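Local coordinates for protein glutathione s-transferase III (Zea mays, PDB 1AW9) that probably catalyses the conjugation of reduced glutathione to hydrophobic electrophiles, and so takes part in detoxifying herbicides in maize, at residues H104-N109 against S170-L175; F115-R120 against G125-A130. All blocks are in the same frame, centred on the assembly; numbering follows the deposited sequence.

Interaction 1 of 2, residues H104-N109 against S170-L175; sequences HHFYPN and SYLLYL
The hydroxyl of Tyr-107, hydrogen-bonded to ND2 of Asn-13, a probable glutathione-binding residue, stands beside the phenol of Tyr-171 in the all-helical C-terminal domain of this phi-class glutathione transferase. The two rings form an offset edge-to-face pair, with centroids 5.1 Å apart and planes at 83°. The edge of Tyr-107 meets a face of Tyr-171, its CE1 lying 3.3 Å from Tyr-171 CE2. Arg-68 makes a cation-pi contact with the Tyr-107 ring, and Arg-16 touches both tyrosines, so this aromatic pair borders the N-terminal domain. One residue earlier, Phe-106 carries CG anti to the backbone N (chi1 178°), which brings the far end of the ring up to helix 169-176. There CE2 at the ring edge meets Tyr-171 CB at 3.7 Å, and CZ reaches Leu-172 CD2 at 3.9 Å. An alanine in place of Tyr-171 would take away the aromatic face on which the edge of Tyr-107 rests, and would probably open a gap between the two helices. The segment axes approach to 11.0 Å, a spacing bridged by these long side chains. Near the kink in helix 92-122, Asn-109 ND2 donates to His-105 O at 2.8 Å.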
loop_
_atom_site.group_PDB
_atom_site.type_symbol
_atom_site.label_atom_id
_atom_site.label_comp_id
_atom_site.label_asym_id
_atom_site.label_seq_id
_atom_site.Cartn_x
_atom_site.Cartn_y
_atom_site.Cartn_z
ATOM N N HIS A 104 -17.179 13.527 1.474
ATOM C CA HIS A 104 -15.826 13.458 0.961
ATOM C C HIS A 104 -14.670 13.739 1.873
ATOM O O HIS A 104 -13.529 13.439 1.509
ATOM C CB HIS A 104 -15.705 14.334 -0.260
ATOM C CG HIS A 104 -16.644 13.925 -1.332
ATOM N ND1 HIS A 104 -16.762 12.606 -1.731
ATOM C CD2 HIS A 104 -17.607 14.609 -1.987
ATOM C CE1 HIS A 104 -17.765 12.495 -2.582
ATOM N NE2 HIS A 104 -18.298 13.695 -2.755
ATOM N N HIS A 105 -14.916 14.341 3.024
ATOM C CA HIS A 105 -13.822 14.640 3.933
ATOM C C HIS A 105 -13.910 14.042 5.284
ATOM O O HIS A 105 -12.900 13.640 5.850
ATOM C CB HIS A 105 -13.662 16.130 4.085
ATOM C CG HIS A 105 -13.195 16.761 2.848
ATOM N ND1 HIS A 105 -14.066 17.293 1.924
ATOM C CD2 HIS A 105 -11.961 16.845 2.308
ATOM C CE1 HIS A 105 -13.381 17.676 0.865
ATOM N NE2 HIS A 105 -12.101 17.414 1.071
ATOM N N PHE A 106 -15.102 14.010 5.826
ATOM C CA PHE A 106 -15.291 13.468 7.150
ATOM C C PHE A 106 -15.420 11.953 7.070
ATOM O O PHE A 106 -14.602 11.214 7.640
ATOM C CB PHE A 106 -16.527 14.128 7.805
ATOM C CG PHE A 106 -16.846 13.599 9.174
ATOM C CD1 PHE A 106 -16.200 14.101 10.303
ATOM C CD2 PHE A 106 -17.743 12.549 9.336
ATOM C CE1 PHE A 106 -16.433 13.550 11.576
ATOM C CE2 PHE A 106 -17.985 11.991 10.607
ATOM C CZ PHE A 106 -17.320 12.497 11.724
ATOM N N TYR A 107 -16.389 11.493 6.307
ATOM C CA TYR A 107 -16.606 10.056 6.227
ATOM C C TYR A 107 -15.379 9.208 5.867
ATOM O O TYR A 107 -14.977 8.338 6.649
ATOM C CB TYR A 107 -17.786 9.716 5.284
ATOM C CG TYR A 107 -18.049 8.228 5.200
ATOM C CD1 TYR A 107 -18.556 7.547 6.293
ATOM C CD2 TYR A 107 -17.716 7.510 4.068
ATOM C CE1 TYR A 107 -18.717 6.164 6.277
ATOM C CE2 TYR A 107 -17.872 6.101 4.028
ATOM C CZ TYR A 107 -18.375 5.427 5.148
ATOM O OH TYR A 107 -18.529 4.031 5.202
ATOM N N PRO A 108 -14.711 9.517 4.739
ATOM C CA PRO A 108 -13.538 8.722 4.362
ATOM C C PRO A 108 -12.414 8.653 5.381
ATOM O O PRO A 108 -11.545 7.819 5.278
ATOM C CB PRO A 108 -13.084 9.361 3.053
ATOM C CG PRO A 108 -14.337 10.066 2.556
ATOM C CD PRO A 108 -14.844 10.672 3.835
ATOM N N ASN A 109 -12.405 9.571 6.327
ATOM C CA ASN A 109 -11.374 9.561 7.349
ATOM C C ASN A 109 -11.897 8.993 8.650
ATOM O O ASN A 109 -11.147 8.311 9.367
ATOM C CB ASN A 109 -10.795 10.957 7.520
ATOM C CG ASN A 109 -9.986 11.366 6.323
ATOM O OD1 ASN A 109 -8.995 10.724 6.013
ATOM N ND2 ASN A 109 -10.420 12.399 5.612
ATOM N N SER A 170 -23.822 9.339 13.607
ATOM C CA SER A 170 -23.415 7.968 13.907
ATOM C C SER A 170 -21.920 7.822 13.961
ATOM O O SER A 170 -21.408 7.161 14.855
ATOM C CB SER A 170 -24.029 6.944 12.962
ATOM O OG SER A 170 -23.581 7.096 11.653
ATOM N N TYR A 171 -21.206 8.460 13.043
ATOM C CA TYR A 171 -19.766 8.372 13.066
ATOM C C TYR A 171 -19.120 9.169 14.186
ATOM O O TYR A 171 -18.102 8.731 14.720
ATOM C CB TYR A 171 -19.164 8.624 11.699
ATOM C CG TYR A 171 -19.050 7.324 10.909
ATOM C CD1 TYR A 171 -17.948 6.481 11.074
ATOM C CD2 TYR A 171 -20.052 6.923 10.014
ATOM C CE1 TYR A 171 -17.844 5.287 10.374
ATOM C CE2 TYR A 171 -19.951 5.713 9.302
ATOM C CZ TYR A 171 -18.840 4.913 9.494
ATOM O OH TYR A 171 -18.705 3.736 8.783
ATOM N N LEU A 172 -19.728 10.281 14.616
ATOM C CA LEU A 172 -19.186 11.040 15.740
ATOM C C LEU A 172 -19.342 10.160 16.990
ATOM O O LEU A 172 -18.450 10.077 17.845
ATOM C CB LEU A 172 -19.936 12.362 15.925
ATOM C CG LEU A 172 -19.536 13.544 15.041
ATOM C CD1 LEU A 172 -20.456 14.671 15.382
ATOM C CD2 LEU A 172 -18.084 13.974 15.246
ATOM N N LEU A 173 -20.485 9.484 17.068
ATOM C CA LEU A 173 -20.804 8.574 18.164
ATOM C C LEU A 173 -19.743 7.481 18.265
ATOM O O LEU A 173 -19.136 7.288 19.310
ATOM C CB LEU A 173 -22.203 7.966 17.943
ATOM C CG LEU A 173 -22.846 7.130 19.045
ATOM C CD1 LEU A 173 -22.329 5.707 19.029
ATOM C CD2 LEU A 173 -22.605 7.774 20.409
ATOM N N TYR A 174 -19.494 6.772 17.175
ATOM C CA TYR A 174 -18.490 5.707 17.198
ATOM C C TYR A 174 -17.079 6.225 17.458
ATOM O O TYR A 174 -16.334 5.604 18.206
ATOM C CB TYR A 174 -18.561 4.873 15.920
ATOM C CG TYR A 174 -19.718 3.906 15.936
ATOM C CD1 TYR A 174 -21.030 4.364 15.888
ATOM C CD2 TYR A 174 -19.506 2.530 16.031
ATOM C CE1 TYR A 174 -22.113 3.474 15.935
ATOM C CE2 TYR A 174 -20.578 1.635 16.074
ATOM C CZ TYR A 174 -21.880 2.111 16.022
ATOM O OH TYR A 174 -22.944 1.237 16.001
ATOM N N LEU A 175 -16.721 7.361 16.855
ATOM C CA LEU A 175 -15.412 7.974 17.064
ATOM C C LEU A 175 -15.199 8.217 18.563
ATOM O O LEU A 175 -14.085 8.032 19.063
ATOM C CB LEU A 175 -15.347 9.328 16.382
ATOM C CG LEU A 175 -14.388 9.618 15.233
ATOM C CD1 LEU A 175 -14.125 11.120 15.266
ATOM C CD2 LEU A 175 -13.068 8.891 15.409
#

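Interaction 2 of 2, residues F115-R120 against G125-A130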
loop_
_atom_site.group_PDB
_atom_site.type_symbol
_atom_site.label_atom_id
_atom_site.label_comp_id
_atom_site.label_asym_id
_atom_site.label_seq_id
_atom_site.Cartn_x
_atom_site.Cartn_y
_atom_site.Cartn_z
ATOM N N PHE A 115 -13.157 1.488 11.922
ATOM C CA PHE A 115 -12.881 0.146 11.499
ATOM C C PHE A 115 -11.648 -0.494 12.147
ATOM O O PHE A 115 -11.680 -1.659 12.545
ATOM C CB PHE A 115 -12.717 0.065 10.006
ATOM C CG PHE A 115 -12.222 -1.247 9.589
ATOM C CD1 PHE A 115 -13.034 -2.365 9.738
ATOM C CD2 PHE A 115 -10.891 -1.413 9.217
ATOM C CE1 PHE A 115 -12.537 -3.632 9.536
ATOM C CE2 PHE A 115 -10.381 -2.677 9.010
ATOM C CZ PHE A 115 -11.208 -3.795 9.175
ATOM N N GLN A 116 -10.527 0.213 12.142
ATOM C CA GLN A 116 -9.305 -0.302 12.735
ATOM C C GLN A 116 -9.339 -0.376 14.272
ATOM O O GLN A 116 -8.806 -1.311 14.868
ATOM C CB GLN A 116 -8.121 0.570 12.318
ATOM C CG GLN A 116 -7.811 0.560 10.872
ATOM C CD GLN A 116 -7.268 -0.748 10.443
ATOM O OE1 GLN A 116 -6.635 -1.453 11.225
ATOM N NE2 GLN A 116 -7.505 -1.106 9.208
ATOM N N LEU A 117 -9.939 0.622 14.912
ATOM C CA LEU A 117 -9.939 0.686 16.366
ATOM C C LEU A 117 -11.090 -0.013 17.082
ATOM O O LEU A 117 -10.958 -0.321 18.264
ATOM C CB LEU A 117 -9.851 2.159 16.827
ATOM C CG LEU A 117 -8.685 2.997 16.298
ATOM C CD1 LEU A 117 -8.924 4.487 16.525
ATOM C CD2 LEU A 117 -7.413 2.544 16.968
ATOM N N LEU A 118 -12.206 -0.252 16.384
ATOM C CA LEU A 118 -13.376 -0.914 16.977
ATOM C C LEU A 118 -13.727 -2.280 16.418
ATOM O O LEU A 118 -13.929 -3.222 17.181
ATOM C CB LEU A 118 -14.607 -0.044 16.848
ATOM C CG LEU A 118 -14.688 1.106 17.828
ATOM C CD1 LEU A 118 -15.972 1.856 17.568
ATOM C CD2 LEU A 118 -14.663 0.569 19.243
ATOM N N VAL A 119 -13.829 -2.367 15.092
ATOM C CA VAL A 119 -14.191 -3.603 14.403
ATOM C C VAL A 119 -13.122 -4.704 14.418
ATOM O O VAL A 119 -13.390 -5.834 14.826
ATOM C CB VAL A 119 -14.561 -3.296 12.947
ATOM C CG1 VAL A 119 -14.991 -4.586 12.199
ATOM C CG2 VAL A 119 -15.654 -2.206 12.906
ATOM N N ARG A 120 -11.921 -4.381 13.948
ATOM C CA ARG A 120 -10.833 -5.344 13.902
ATOM C C ARG A 120 -10.531 -6.058 15.191
ATOM O O ARG A 120 -10.332 -7.257 15.180
ATOM C CB ARG A 120 -9.558 -4.724 13.347
ATOM C CG ARG A 120 -9.711 -4.389 11.905
ATOM C CD ARG A 120 -8.397 -4.197 11.258
ATOM N NE ARG A 120 -7.655 -5.445 11.245
ATOM C CZ ARG A 120 -6.338 -5.518 11.089
ATOM N NH1 ARG A 120 -5.617 -4.405 10.922
ATOM N NH2 ARG A 120 -5.737 -6.706 11.124
ATOM N N GLY A 125 -8.206 -8.985 15.386
ATOM C CA GLY A 125 -7.070 -8.329 14.751
ATOM C C GLY A 125 -6.599 -7.048 15.432
ATOM O O GLY A 125 -7.372 -6.345 16.094
ATOM N N ALA A 126 -5.321 -6.732 15.262
ATOM C CA ALA A 126 -4.760 -5.517 15.840
ATOM C C ALA A 126 -4.871 -4.354 14.847
ATOM O O ALA A 126 -4.716 -4.536 13.643
ATOM C CB ALA A 126 -3.307 -5.735 16.229
ATOM N N PRO A 127 -5.161 -3.146 15.353
ATOM C CA PRO A 127 -5.287 -1.952 14.509
ATOM C C PRO A 127 -4.011 -1.739 13.685
ATOM O O PRO A 127 -2.909 -2.012 14.163
ATOM C CB PRO A 127 -5.427 -0.830 15.534
ATOM C CG PRO A 127 -6.113 -1.511 16.703
ATOM C CD PRO A 127 -5.382 -2.824 16.774
ATOM N N ASP A 128 -4.164 -1.284 12.443
ATOM C CA ASP A 128 -3.034 -1.002 11.588
ATOM C C ASP A 128 -2.566 0.432 11.907
ATOM O O ASP A 128 -3.215 1.395 11.534
ATOM C CB ASP A 128 -3.444 -1.108 10.142
ATOM C CG ASP A 128 -2.264 -0.953 9.191
ATOM O OD1 ASP A 128 -1.460 -0.015 9.343
ATOM O OD2 ASP A 128 -2.132 -1.770 8.264
ATOM N N ALA A 129 -1.397 0.570 12.524
ATOM C CA ALA A 129 -0.871 1.873 12.897
ATOM C C ALA A 129 -0.764 2.842 11.747
ATOM O O ALA A 129 -0.979 4.021 11.920
ATOM C CB ALA A 129 0.471 1.729 13.557
ATOM N N ALA A 130 -0.405 2.352 10.576
ATOM C CA ALA A 130 -0.243 3.227 9.439
ATOM C C ALA A 130 -1.563 3.840 8.991
ATOM O O ALA A 130 -1.598 4.977 8.532
ATOM C CB ALA A 130 0.365 2.464 8.297
#
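Gln-116 and Asp-128 join the end of one helix to the start of the next through OE1 of the glutamine, which accepts two hydrogen bonds. Asp-128 N donates to Gln-116 OE1 at 2.8 Å, approaching from above the carbonyl plane. The second donor is Arg-120 NH1, 3.1 Å from Gln-116 OE1; it lies in the carbonyl plane on a lone pair, and the N-H points almost straight at the oxygen (166°). A bend at chi2 of Gln-116 (-69°) turns the amide so that its oxygen can serve both. Because OE1 also lies in the plane of the guanidinium, this bond would help fix the rotation of Arg-120. Over one face of that guanidinium sits Ala-126 O. Its 2.9 Å approach to Arg-120 NH1 is too poorly angled for a hydrogen bond, but the positive group probably still attracts the carbonyl oxygen.

Backbone groups are matched as well. Gly-125 N donates to Arg-120 O at 2.7 Å, while Arg-120 N, in a wider pi-type turn, reaches back to Phe-115 O. The ring of Pro-127 lies against the backbone, its CG 3.3 Å from Gln-116 O, and Pro-127 CB meets Leu-117 CD2 in an apolar contact.

Asp-128 is the N-cap of helix 129-152. Its OD1 accepts a weak bond from Ala-130 N and a further one from Val-131 N, while OD2 forms a salt bridge with Lys-134 of a neighbouring subunit. The contact thus closes the turn between helices 92-122 and 129-152, with Gln-116 and Leu-117 also packing on the first turn of helix 129-152 and Leu-117 on the loop that follows helix 169-176.

Both contacts draw on helix 92-122 and lie in the helical C-terminal domain, but at different depths. Interaction 1 is buried, its centre about 7 Å from the centre of the chain, and joins segments distant in sequence; no hydrogen bond crosses it, and aromatic and aliphatic side chains do the work. Interaction 2 is a surface contact, centred about 19 Å from the chain centre and formed between segments separated by a short turn, where amide, guanidinium and backbone groups satisfy one another. They meet where Tyr-174 O packs on Leu-118 CD1 at 3.8 Å. Helix 129-152 borders both, touching Phe-106 in interaction 1 and beginning within interaction 2.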